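Local coordinates for protein transcription factor GAMBIF1 (Anopheles gambiae, PDB 1BVO) that binds DNA through the Rel specificity domain held in this chain and, as a Dorsal homologue, probably activates RNA polymerase II transcription in immunity and development, at residues I43-Y48 and V86-T91; A52-S57 and Y95-L100; C79-C84 and L114-E119; D123-G128 and R144-V149. One frame throughout, in Å; residues are numbered along the deposited sequence.

Contact 1 of 4, residues I43-Y48 and V86-T91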
loop_
_atom_site.group_PDB
_atom_site.type_symbol
_atom_site.label_atom_id
_atom_site.label_comp_id
_atom_site.label_asym_id
_atom_site.label_seq_id
_atom_site.Cartn_x
_atom_site.Cartn_y
_atom_site.Cartn_z
ATOM N N ILE C 43 25.208 25.708 4.842
ATOM C CA ILE C 43 26.351 25.424 5.677
ATOM C C ILE C 43 27.479 26.371 5.281
ATOM O O ILE C 43 27.400 27.070 4.258
ATOM C CB ILE C 43 26.802 23.952 5.541
ATOM C CG1 ILE C 43 27.198 23.648 4.097
ATOM C CG2 ILE C 43 25.694 23.025 6.009
ATOM C CD1 ILE C 43 27.935 22.345 3.936
ATOM N N GLN C 44 28.534 26.357 6.086
ATOM C CA GLN C 44 29.668 27.226 5.897
ATOM C C GLN C 44 30.859 26.550 6.529
ATOM O O GLN C 44 30.833 26.237 7.714
ATOM C CB GLN C 44 29.385 28.518 6.656
ATOM C CG GLN C 44 29.606 29.797 5.893
ATOM C CD GLN C 44 31.064 30.150 5.785
ATOM O OE1 GLN C 44 31.833 29.993 6.741
ATOM N NE2 GLN C 44 31.452 30.656 4.628
ATOM N N VAL C 45 31.891 26.279 5.754
ATOM C CA VAL C 45 33.071 25.657 6.320
ATOM C C VAL C 45 33.934 26.736 6.932
ATOM O O VAL C 45 33.935 27.872 6.472
ATOM C CB VAL C 45 33.895 24.904 5.271
ATOM C CG1 VAL C 45 35.152 24.332 5.890
ATOM C CG2 VAL C 45 33.058 23.816 4.647
ATOM N N HIS C 46 34.612 26.400 8.017
ATOM C CA HIS C 46 35.500 27.342 8.674
ATOM C C HIS C 46 36.862 26.698 8.748
ATOM O O HIS C 46 36.986 25.480 8.668
ATOM C CB HIS C 46 35.031 27.639 10.093
ATOM C CG HIS C 46 33.723 28.364 10.159
ATOM N ND1 HIS C 46 33.621 29.727 9.982
ATOM C CD2 HIS C 46 32.479 27.919 10.425
ATOM C CE1 HIS C 46 32.360 30.089 10.143
ATOM N NE2 HIS C 46 31.649 29.017 10.417
ATOM N N GLY C 47 37.879 27.523 8.944
ATOM C CA GLY C 47 39.239 27.038 9.049
ATOM C C GLY C 47 39.887 26.558 7.764
ATOM O O GLY C 47 41.047 26.148 7.796
ATOM N N TYR C 48 39.197 26.661 6.630
ATOM C CA TYR C 48 39.783 26.179 5.386
ATOM C C TYR C 48 39.173 26.783 4.124
ATOM O O TYR C 48 37.984 27.121 4.080
ATOM C CB TYR C 48 39.700 24.638 5.349
ATOM C CG TYR C 48 39.998 23.954 4.022
ATOM C CD1 TYR C 48 39.010 23.838 3.041
ATOM C CD2 TYR C 48 41.228 23.338 3.782
ATOM C CE1 TYR C 48 39.232 23.119 1.871
ATOM C CE2 TYR C 48 41.461 22.615 2.606
ATOM C CZ TYR C 48 40.455 22.507 1.661
ATOM O OH TYR C 48 40.654 21.781 0.512
ATOM N N VAL C 86 27.256 17.415 -3.344
ATOM C CA VAL C 86 27.579 18.615 -4.123
ATOM C C VAL C 86 28.920 19.236 -3.709
ATOM O O VAL C 86 29.342 19.107 -2.560
ATOM C CB VAL C 86 26.482 19.716 -4.026
ATOM C CG1 VAL C 86 25.173 19.220 -4.602
ATOM C CG2 VAL C 86 26.311 20.192 -2.597
ATOM N N GLU C 87 29.579 19.906 -4.655
ATOM C CA GLU C 87 30.853 20.572 -4.386
ATOM C C GLU C 87 30.626 22.013 -3.929
ATOM O O GLU C 87 29.841 22.757 -4.535
ATOM C CB GLU C 87 31.774 20.544 -5.610
ATOM C CG GLU C 87 33.127 21.194 -5.335
ATOM C CD GLU C 87 34.168 20.966 -6.435
ATOM O OE1 GLU C 87 33.863 20.344 -7.478
ATOM O OE2 GLU C 87 35.316 21.410 -6.233
ATOM N N ILE C 88 31.309 22.376 -2.846
ATOM C CA ILE C 88 31.233 23.697 -2.213
ATOM C C ILE C 88 32.053 24.773 -2.936
ATOM O O ILE C 88 33.128 24.495 -3.478
ATOM C CB ILE C 88 31.743 23.631 -0.723
ATOM C CG1 ILE C 88 30.935 22.623 0.102
ATOM C CG2 ILE C 88 31.643 24.972 -0.053
ATOM C CD1 ILE C 88 31.115 22.804 1.619
ATOM N N ASN C 89 31.530 26.000 -2.947
ATOM C CA ASN C 89 32.215 27.148 -3.540
ATOM C C ASN C 89 33.591 27.195 -2.880
ATOM O O ASN C 89 33.692 27.398 -1.673
ATOM C CB ASN C 89 31.432 28.433 -3.231
ATOM C CG ASN C 89 32.083 29.680 -3.812
ATOM O OD1 ASN C 89 33.207 30.039 -3.458
ATOM N ND2 ASN C 89 31.371 30.354 -4.697
ATOM N N SER C 90 34.639 27.002 -3.674
ATOM C CA SER C 90 36.011 26.984 -3.188
ATOM C C SER C 90 36.595 28.280 -2.619
ATOM O O SER C 90 37.734 28.288 -2.142
ATOM C CB SER C 90 36.941 26.396 -4.258
ATOM O OG SER C 90 36.418 26.525 -5.573
ATOM N N THR C 91 35.826 29.360 -2.619
ATOM C CA THR C 91 36.317 30.614 -2.068
ATOM C C THR C 91 35.412 31.098 -0.938
ATOM O O THR C 91 35.879 31.391 0.161
ATOM C CB THR C 91 36.480 31.707 -3.146
ATOM O OG1 THR C 91 37.483 31.290 -4.087
ATOM C CG2 THR C 91 36.909 33.039 -2.516
#

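Contact 2 of 4, residues A52-S57 and Y95-L100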
loop_
_atom_site.group_PDB
_atom_site.type_symbol
_atom_site.label_atom_id
_atom_site.label_comp_id
_atom_site.label_asym_id
_atom_site.label_seq_id
_atom_site.Cartn_x
_atom_site.Cartn_y
_atom_site.Cartn_z
ATOM N N ALA C 52 36.190 21.337 -1.759
ATOM C CA ALA C 52 35.523 20.565 -0.724
ATOM C C ALA C 52 34.105 20.241 -1.108
ATOM O O ALA C 52 33.318 21.115 -1.455
ATOM C CB ALA C 52 35.553 21.293 0.609
ATOM N N VAL C 53 33.797 18.958 -1.054
ATOM C CA VAL C 53 32.474 18.505 -1.395
ATOM C C VAL C 53 31.695 18.235 -0.123
ATOM O O VAL C 53 32.259 18.242 0.984
ATOM C CB VAL C 53 32.555 17.254 -2.275
ATOM C CG1 VAL C 53 33.268 17.599 -3.569
ATOM C CG2 VAL C 53 33.309 16.147 -1.545
ATOM N N VAL C 54 30.391 18.064 -0.260
ATOM C CA VAL C 54 29.554 17.791 0.883
ATOM C C VAL C 54 28.547 16.723 0.516
ATOM O O VAL C 54 28.009 16.691 -0.588
ATOM C CB VAL C 54 28.826 19.056 1.368
ATOM C CG1 VAL C 54 27.682 19.420 0.429
ATOM C CG2 VAL C 54 28.315 18.869 2.790
ATOM N N VAL C 55 28.380 15.790 1.437
ATOM C CA VAL C 55 27.437 14.701 1.288
ATOM C C VAL C 55 26.346 14.927 2.306
ATOM O O VAL C 55 26.608 15.072 3.510
ATOM C CB VAL C 55 28.077 13.346 1.602
ATOM C CG1 VAL C 55 27.026 12.238 1.556
ATOM C CG2 VAL C 55 29.191 13.060 0.620
ATOM N N VAL C 56 25.119 14.968 1.832
ATOM C CA VAL C 56 23.993 15.168 2.702
ATOM C C VAL C 56 23.145 13.911 2.614
ATOM O O VAL C 56 22.977 13.338 1.533
ATOM C CB VAL C 56 23.156 16.382 2.271
ATOM C CG1 VAL C 56 22.071 16.659 3.300
ATOM C CG2 VAL C 56 24.047 17.588 2.081
ATOM N N SER C 57 22.717 13.422 3.772
ATOM C CA SER C 57 21.856 12.249 3.831
ATOM C C SER C 57 21.043 12.343 5.109
ATOM O O SER C 57 21.339 13.160 5.985
ATOM C CB SER C 57 22.651 10.939 3.782
ATOM O OG SER C 57 23.405 10.717 4.957
ATOM N N TYR C 95 27.427 26.783 0.950
ATOM C CA TYR C 95 26.534 26.184 -0.004
ATOM C C TYR C 95 25.185 26.353 0.606
ATOM O O TYR C 95 25.030 26.292 1.825
ATOM C CB TYR C 95 26.834 24.703 -0.242
ATOM C CG TYR C 95 26.176 24.165 -1.477
ATOM C CD1 TYR C 95 24.828 23.814 -1.474
ATOM C CD2 TYR C 95 26.889 24.027 -2.672
ATOM C CE1 TYR C 95 24.202 23.344 -2.618
ATOM C CE2 TYR C 95 26.282 23.559 -3.824
ATOM C CZ TYR C 95 24.934 23.218 -3.790
ATOM O OH TYR C 95 24.302 22.745 -4.913
ATOM N N THR C 96 24.212 26.569 -0.252
ATOM C CA THR C 96 22.862 26.776 0.178
ATOM C C THR C 96 22.061 25.740 -0.598
ATOM O O THR C 96 22.187 25.639 -1.828
ATOM C CB THR C 96 22.510 28.239 -0.129
ATOM O OG1 THR C 96 23.324 29.085 0.705
ATOM C CG2 THR C 96 21.057 28.538 0.120
ATOM N N PHE C 97 21.368 24.872 0.139
ATOM C CA PHE C 97 20.578 23.817 -0.469
ATOM C C PHE C 97 19.215 24.363 -0.817
ATOM O O PHE C 97 18.331 24.428 0.033
ATOM C CB PHE C 97 20.478 22.622 0.469
ATOM C CG PHE C 97 21.806 22.028 0.800
ATOM C CD1 PHE C 97 22.557 22.507 1.867
ATOM C CD2 PHE C 97 22.347 21.050 -0.021
ATOM C CE1 PHE C 97 23.833 22.013 2.115
ATOM C CE2 PHE C 97 23.622 20.545 0.218
ATOM C CZ PHE C 97 24.367 21.032 1.283
ATOM N N ASN C 98 19.043 24.758 -2.070
ATOM C CA ASN C 98 17.781 25.324 -2.500
ATOM C C ASN C 98 16.831 24.283 -3.089
ATOM O O ASN C 98 15.637 24.554 -3.242
ATOM C CB ASN C 98 18.022 26.457 -3.483
ATOM C CG ASN C 98 18.937 26.045 -4.586
ATOM O OD1 ASN C 98 18.487 25.587 -5.631
ATOM N ND2 ASN C 98 20.235 26.078 -4.315
ATOM N N ASN C 99 17.357 23.111 -3.447
ATOM C CA ASN C 99 16.512 22.028 -3.962
ATOM C C ASN C 99 16.933 20.736 -3.269
ATOM O O ASN C 99 17.814 20.017 -3.747
ATOM C CB ASN C 99 16.577 21.891 -5.495
ATOM C CG ASN C 99 15.340 21.160 -6.083
ATOM O OD1 ASN C 99 15.404 20.592 -7.176
ATOM N ND2 ASN C 99 14.220 21.211 -5.385
ATOM N N LEU C 100 16.389 20.548 -2.068
ATOM C CA LEU C 100 16.641 19.382 -1.223
ATOM C C LEU C 100 15.267 18.918 -0.735
ATOM O O LEU C 100 14.585 19.627 0.026
ATOM C CB LEU C 100 17.515 19.769 -0.017
ATOM C CG LEU C 100 18.437 18.732 0.652
ATOM C CD1 LEU C 100 19.460 18.229 -0.347
ATOM C CD2 LEU C 100 19.123 19.393 1.828
#

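Contact 3 of 4, residues C79-C84 and L114-E119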
loop_
_atom_site.group_PDB
_atom_site.type_symbol
_atom_site.label_atom_id
_atom_site.label_comp_id
_atom_site.label_asym_id
_atom_site.label_seq_id
_atom_site.Cartn_x
_atom_site.Cartn_y
_atom_site.Cartn_z
ATOM N N CYS C 79 21.644 14.717 -6.097
ATOM C CA CYS C 79 21.015 13.583 -5.444
ATOM C C CYS C 79 20.979 12.295 -6.249
ATOM O O CYS C 79 20.329 12.209 -7.292
ATOM C CB CYS C 79 19.606 13.981 -5.006
ATOM S SG CYS C 79 19.594 15.184 -3.656
ATOM N N LYS C 80 21.657 11.280 -5.730
ATOM C CA LYS C 80 21.735 9.958 -6.340
ATOM C C LYS C 80 21.697 8.914 -5.219
ATOM O O LYS C 80 22.435 9.011 -4.233
ATOM C CB LYS C 80 23.030 9.824 -7.158
ATOM C CG LYS C 80 23.365 8.383 -7.596
ATOM C CD LYS C 80 24.583 8.277 -8.529
ATOM C CE LYS C 80 24.180 8.418 -10.012
ATOM N NZ LYS C 80 25.007 7.542 -10.920
ATOM N N LYS C 81 20.812 7.931 -5.370
ATOM C CA LYS C 81 20.648 6.865 -4.390
ATOM C C LYS C 81 20.283 7.411 -2.998
ATOM O O LYS C 81 20.814 6.969 -1.972
ATOM C CB LYS C 81 21.900 5.975 -4.361
ATOM C CG LYS C 81 21.922 4.873 -5.408
ATOM C CD LYS C 81 22.008 3.511 -4.715
ATOM C CE LYS C 81 22.098 2.323 -5.679
ATOM N NZ LYS C 81 20.776 1.874 -6.210
ATOM N N GLY C 82 19.358 8.372 -2.985
ATOM C CA GLY C 82 18.878 8.978 -1.753
ATOM C C GLY C 82 19.892 9.824 -1.022
ATOM O O GLY C 82 19.597 10.479 -0.014
ATOM N N VAL C 83 21.107 9.787 -1.530
ATOM C CA VAL C 83 22.193 10.529 -0.964
ATOM C C VAL C 83 22.430 11.636 -1.926
ATOM O O VAL C 83 22.327 11.467 -3.135
ATOM C CB VAL C 83 23.411 9.661 -0.833
ATOM C CG1 VAL C 83 24.657 10.502 -0.628
ATOM C CG2 VAL C 83 23.212 8.723 0.339
ATOM N N CYS C 84 22.801 12.774 -1.393
ATOM C CA CYS C 84 22.982 13.921 -2.226
ATOM C C CYS C 84 24.351 14.534 -2.001
ATOM O O CYS C 84 24.652 15.013 -0.918
ATOM C CB CYS C 84 21.846 14.875 -1.905
ATOM S SG CYS C 84 21.957 16.422 -2.670
ATOM N N LEU C 114 17.633 0.701 3.620
ATOM C CA LEU C 114 18.815 0.706 4.470
ATOM C C LEU C 114 19.846 -0.249 3.901
ATOM O O LEU C 114 21.047 -0.065 4.081
ATOM C CB LEU C 114 18.454 0.288 5.886
ATOM C CG LEU C 114 17.707 1.379 6.648
ATOM C CD1 LEU C 114 17.312 0.865 8.015
ATOM C CD2 LEU C 114 18.594 2.609 6.760
ATOM N N ARG C 115 19.355 -1.261 3.194
ATOM C CA ARG C 115 20.213 -2.246 2.553
ATOM C C ARG C 115 21.077 -1.421 1.595
ATOM O O ARG C 115 22.299 -1.412 1.712
ATOM C CB ARG C 115 19.357 -3.262 1.776
ATOM C CG ARG C 115 20.088 -4.514 1.273
ATOM C CD ARG C 115 19.473 -5.045 -0.020
ATOM N NE ARG C 115 20.272 -4.706 -1.204
ATOM C CZ ARG C 115 19.822 -4.042 -2.272
ATOM N NH1 ARG C 115 18.555 -3.625 -2.323
ATOM N NH2 ARG C 115 20.658 -3.775 -3.286
ATOM N N LEU C 116 20.419 -0.634 0.744
ATOM C CA LEU C 116 21.101 0.218 -0.232
ATOM C C LEU C 116 22.010 1.297 0.362
ATOM O O LEU C 116 23.105 1.523 -0.154
ATOM C CB LEU C 116 20.090 0.841 -1.211
ATOM C CG LEU C 116 19.472 -0.105 -2.249
ATOM C CD1 LEU C 116 18.236 0.517 -2.889
ATOM C CD2 LEU C 116 20.508 -0.453 -3.310
ATOM N N ARG C 117 21.578 1.965 1.432
ATOM C CA ARG C 117 22.409 3.000 2.053
ATOM C C ARG C 117 23.760 2.354 2.399
ATOM O O ARG C 117 24.803 2.969 2.208
ATOM C CB ARG C 117 21.718 3.579 3.302
ATOM C CG ARG C 117 22.376 4.853 3.905
ATOM C CD ARG C 117 22.203 6.103 3.030
ATOM N NE ARG C 117 20.820 6.270 2.558
ATOM C CZ ARG C 117 19.805 6.713 3.298
ATOM N NH1 ARG C 117 20.009 7.054 4.569
ATOM N NH2 ARG C 117 18.575 6.749 2.769
ATOM N N GLN C 118 23.737 1.079 2.795
ATOM C CA GLN C 118 24.957 0.337 3.138
ATOM C C GLN C 118 25.887 0.106 1.936
ATOM O O GLN C 118 27.098 0.292 2.052
ATOM C CB GLN C 118 24.620 -1.008 3.814
ATOM C CG GLN C 118 25.854 -1.782 4.337
ATOM C CD GLN C 118 25.518 -3.051 5.121
ATOM O OE1 GLN C 118 25.914 -3.195 6.285
ATOM N NE2 GLN C 118 24.833 -3.995 4.477
ATOM N N GLU C 119 25.313 -0.300 0.799
ATOM C CA GLU C 119 26.037 -0.561 -0.465
ATOM C C GLU C 119 26.790 0.727 -0.834
ATOM O O GLU C 119 28.010 0.737 -0.997
ATOM C CB GLU C 119 25.020 -0.931 -1.584
ATOM C CG GLU C 119 25.302 -2.248 -2.393
ATOM C CD GLU C 119 24.215 -2.618 -3.443
ATOM O OE1 GLU C 119 24.017 -1.858 -4.424
ATOM O OE2 GLU C 119 23.562 -3.686 -3.297
#

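Contact 4 of 4, residues D123-G128 and R144-V149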
loop_
_atom_site.group_PDB
_atom_site.type_symbol
_atom_site.label_atom_id
_atom_site.label_comp_id
_atom_site.label_asym_id
_atom_site.label_seq_id
_atom_site.Cartn_x
_atom_site.Cartn_y
_atom_site.Cartn_z
ATOM N N ASP C 123 27.436 6.070 6.026
ATOM C CA ASP C 123 27.152 5.849 7.419
ATOM C C ASP C 123 27.966 6.886 8.143
ATOM O O ASP C 123 29.121 6.656 8.501
ATOM C CB ASP C 123 27.569 4.445 7.839
ATOM C CG ASP C 123 27.294 4.172 9.308
ATOM O OD1 ASP C 123 26.915 5.095 10.062
ATOM O OD2 ASP C 123 27.477 3.011 9.721
ATOM N N PRO C 124 27.378 8.062 8.347
ATOM C CA PRO C 124 28.034 9.176 9.019
ATOM C C PRO C 124 28.689 8.854 10.350
ATOM O O PRO C 124 29.886 9.070 10.530
ATOM C CB PRO C 124 26.900 10.187 9.185
ATOM C CG PRO C 124 26.020 9.913 8.002
ATOM C CD PRO C 124 25.985 8.408 8.006
ATOM N N PHE C 125 27.905 8.341 11.288
ATOM C CA PHE C 125 28.427 8.068 12.616
ATOM C C PHE C 125 28.968 6.674 12.969
ATOM O O PHE C 125 29.251 6.409 14.140
ATOM C CB PHE C 125 27.398 8.542 13.648
ATOM C CG PHE C 125 27.083 10.000 13.551
ATOM C CD1 PHE C 125 26.078 10.463 12.706
ATOM C CD2 PHE C 125 27.809 10.928 14.293
ATOM C CE1 PHE C 125 25.799 11.836 12.609
ATOM C CE2 PHE C 125 27.543 12.292 14.200
ATOM C CZ PHE C 125 26.535 12.748 13.354
ATOM N N ARG C 126 29.202 5.826 11.966
ATOM C CA ARG C 126 29.719 4.468 12.192
ATOM C C ARG C 126 28.783 3.804 13.175
ATOM O O ARG C 126 29.109 3.520 14.323
ATOM C CB ARG C 126 31.162 4.511 12.698
ATOM C CG ARG C 126 32.133 4.988 11.626
ATOM C CD ARG C 126 33.438 5.507 12.204
ATOM N NE ARG C 126 34.346 5.908 11.120
ATOM C CZ ARG C 126 35.617 5.520 11.012
ATOM N NH1 ARG C 126 36.142 4.707 11.926
ATOM N NH2 ARG C 126 36.354 5.914 9.971
ATOM N N THR C 127 27.610 3.518 12.648
ATOM C CA THR C 127 26.496 2.951 13.365
ATOM C C THR C 127 26.130 1.563 12.833
ATOM O O THR C 127 25.464 0.770 13.521
ATOM C CB THR C 127 25.339 3.950 13.172
ATOM O OG1 THR C 127 25.188 4.757 14.343
ATOM C CG2 THR C 127 24.049 3.256 12.822
ATOM N N GLY C 128 26.585 1.255 11.624
ATOM C CA GLY C 128 26.266 -0.017 11.018
ATOM C C GLY C 128 24.776 -0.065 10.741
ATOM O O GLY C 128 24.035 0.860 11.068
ATOM N N ARG C 144 16.868 14.109 10.212
ATOM C CA ARG C 144 17.767 15.235 10.348
ATOM C C ARG C 144 18.655 15.077 9.116
ATOM O O ARG C 144 18.825 13.970 8.581
ATOM C CB ARG C 144 18.634 15.147 11.588
ATOM C CG ARG C 144 17.944 15.107 12.921
ATOM C CD ARG C 144 19.054 15.042 13.966
ATOM N NE ARG C 144 18.625 14.780 15.329
ATOM C CZ ARG C 144 18.560 15.703 16.275
ATOM N NH1 ARG C 144 18.897 16.957 16.009
ATOM N NH2 ARG C 144 18.186 15.359 17.500
ATOM N N LEU C 145 19.121 16.200 8.600
ATOM C CA LEU C 145 19.988 16.193 7.440
ATOM C C LEU C 145 21.388 16.045 7.996
ATOM O O LEU C 145 21.745 16.684 8.999
ATOM C CB LEU C 145 19.871 17.522 6.691
ATOM C CG LEU C 145 18.474 17.812 6.145
ATOM C CD1 LEU C 145 18.410 19.216 5.581
ATOM C CD2 LEU C 145 18.121 16.780 5.100
ATOM N N CYS C 146 22.178 15.186 7.377
ATOM C CA CYS C 146 23.544 15.004 7.830
ATOM C C CYS C 146 24.484 15.587 6.783
ATOM O O CYS C 146 24.363 15.282 5.585
ATOM C CB CYS C 146 23.870 13.541 8.040
ATOM S SG CYS C 146 25.423 13.319 8.947
ATOM N N PHE C 147 25.384 16.463 7.218
ATOM C CA PHE C 147 26.316 17.076 6.292
ATOM C C PHE C 147 27.723 16.563 6.528
ATOM O O PHE C 147 28.376 16.946 7.490
ATOM C CB PHE C 147 26.297 18.600 6.431
ATOM C CG PHE C 147 24.935 19.219 6.206
ATOM C CD1 PHE C 147 24.521 19.574 4.935
ATOM C CD2 PHE C 147 24.076 19.443 7.270
ATOM C CE1 PHE C 147 23.261 20.139 4.724
ATOM C CE2 PHE C 147 22.823 20.002 7.077
ATOM C CZ PHE C 147 22.413 20.355 5.798
ATOM N N GLN C 148 28.174 15.647 5.687
ATOM C CA GLN C 148 29.537 15.157 5.830
ATOM C C GLN C 148 30.370 15.928 4.839
ATOM O O GLN C 148 30.161 15.802 3.619
ATOM C CB GLN C 148 29.663 13.698 5.479
ATOM C CG GLN C 148 29.148 12.756 6.488
ATOM C CD GLN C 148 29.111 11.411 5.897
ATOM O OE1 GLN C 148 28.272 11.131 5.023
ATOM N NE2 GLN C 148 30.088 10.586 6.257
ATOM N N VAL C 149 31.309 16.723 5.335
ATOM C CA VAL C 149 32.152 17.506 4.452
ATOM C C VAL C 149 33.507 16.832 4.275
ATOM O O VAL C 149 34.047 16.243 5.220
ATOM C CB VAL C 149 32.302 18.962 4.960
ATOM C CG1 VAL C 149 33.556 19.608 4.395
ATOM C CG2 VAL C 149 31.086 19.777 4.546
#

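Contact 1 of 4, residues I43-Y48 and V86-T91
Ile88 reaches across to Ile43 and Val45 with a single methyl, and that methyl carries the whole contact. Its CD1 lies 3.7 Å from Val45 CG2 and 4.0 Å from Ile43 CD1, so two residues on the same face of strand 42-46 converge on one carbon. The two isoleucine side chains meet at about a right angle. Ile43 holds CG1 between its backbone N and carbonyl carbon (chi1 60°), and the extended remainder of the chain (chi2 167°) carries CD1 to Ile88. All three residues are buried, and the union is purely apolar.

Beyond this point no side chain meets the other segment. Asn89 to Thr91 make a turn in which Asn89 and Thr91 are exposed; Asn89 OD1 accepts from Thr91 N at 2.8 Å, an Asx turn organised within its own segment. On the other segment Gln44 and His46 alternate with the inward pair and are partly exposed, His46 stacking on Tyr2. In the wider fold, Ile43 also packs on Val54 of strand 52-59 and on Phe147 and Val149 of strand 142-152, while backbone bonds to Tyr95 and Met93 tie 43-46 to the chain around strand 94-96.

Contact 2 of 4, residues A52-S57 and Y95-L100
The ring of Phe97 points toward segment 52-57, part of strand 52-59, and meets two valines that present themselves differently. Val54 comes head-on from the opposite direction and places CG1 at the ring edge, close to the ring plane, 3.8 Å from Phe97 CZ. That branch sits between the backbone N and the carbonyl carbon (chi1 75°), a setting that turns it to the end of the ring. Val56 instead runs past the phenylalanine in the opposite direction, and its CG2 lies obliquely to the ring, 3.5 Å from both Phe97 CE2 and CZ. The other branch of Val56, CG1, has a looser neighbour in Leu100 CD2 at 4.3 Å, so Val56 touches both Phe97 and Leu100.

A face of the Phe97 ring is covered from within its own segment: Tyr95 CD1 stands over its centre, 3.8 Å above the plane. Phe147 of strand 142-152 also meets the ring, the two planes at about 45°. Val54 and Val56 both point inward, as alternate residues of a strand do, while Val53 and Val55 are partly exposed. Side chains from a loop packed on the inward face of a sheet form part of the hydrophobic core of the immunoglobulin-like beta sandwich of the Rel specificity domain.

Contact 3 of 4, residues C79-C84 and L114-E119
Lys81 and Val83 reach to Leu116 and Arg117 from a beta hairpin whose strands, 79-80 and 83-84, begin and end with Cys79 and Cys84, a pair known to form a disulfide. Lys80 opens a type I' turn, closed by paired backbone bonds with Val83 (Lys80 N to Val83 O 2.7 Å). At its corner the exposed Lys81 bends at chi2 and chi4 and lays its end across Leu116 at about a right angle, NZ 3.7 Å and CE 4.0 Å from Leu116 CD2. Gly82, with positive phi, completes the corner. Val83 then turns inward, its CG2 3.9 Å from Arg117 CD and oblique to the guanidinium.

Arg117 is bent at chi2 (70°) and chi3 (47°), folding its aliphatic part against the valine while the charged end goes to backbone carbonyls: NH1 to His69 O and NH2 to His71 O. On the helix, Arg115 NH2 pairs with Glu119 OE2 (2.9 Å).

The contact sets the end of a lysine (CE and NZ) on a leucine methyl and the aliphatic part of an arginine on a valine. Glu119 OE1, 5.3 Å from Lys81 NZ, probably attracts it weakly, Arg115 partly offsetting the pull; carbonyl oxygens satisfy the buried cation of Arg117.

Contact 4 of 4, residues D123-G128 and R144-V149
Pro124 presses its ring against Cys146 and Gln148, two alternate residues on one face of strand 142-152. The sulfur takes the nearest place: Cys146 SG lies 3.5 Å from Pro124 CB and 3.6 Å from Pro124 CG. It is put there by a first torsion that sets SG opposite the backbone N (chi1 -167°). Gln148 runs across the proline at about a right angle, its amide flanking the ring, with NE2 3.7 Å from Pro124 CA and OE1 3.9 Å from Pro124 CG. Phe125 adds a lighter touch, CE1 standing 4.0 Å from Cys146 SG; this is an oblique sulfur-aromatic contact.

The pair Pro124-Phe125 forms the middle of a type I turn from Asp123 to Arg126, in the loop that leaves helix 107-120. In the beta sandwich of the Rel specificity domain, this loop covers part of the face of the sheet that points away from the core, while Leu145, Phe147 and Val149 of strand 142-152 face the core.

Asp123, directed away from the strand, ties the chain leaving the turn back to the turn's first residue. Its OD2 accepts two backbone N-H groups on the syn side, from Gly128 N at 2.7 Å and from Thr127 N at 3.0 Å, each slightly out of the carboxylate plane. Further out, Phe125 meets the ring of His66 and touches Val167 of strand 159-172. On the strand side, backbone bonds to Ser57 and Val55 hold Cys146 and Gln148 in the sheet.

All four contacts lie in one Rel specificity domain and share its five-stranded antiparallel sheet. Contacts 1, 2 and 3 interleave along the chain, whereas contact 4 follows them. Contacts 1 and 2, centres 10 Å apart, pack the inner face against strand 42-46 and the loop that follows strand 94-96. Contacts 3 and 4, centres 12 Å apart, bring helix 107-120 and its following loop to the sheet. Strand 52-59 lies between 83-87 and 142-152, joined by probable hydrogen bonds such as Val56 N to Cys84 O (2.8 Å) and Val55 O to Gln148 N (2.7 Å). Contacts 1 and 3 are 23 Å apart. The sheet thus connects core and helix within a single DNA-binding unit.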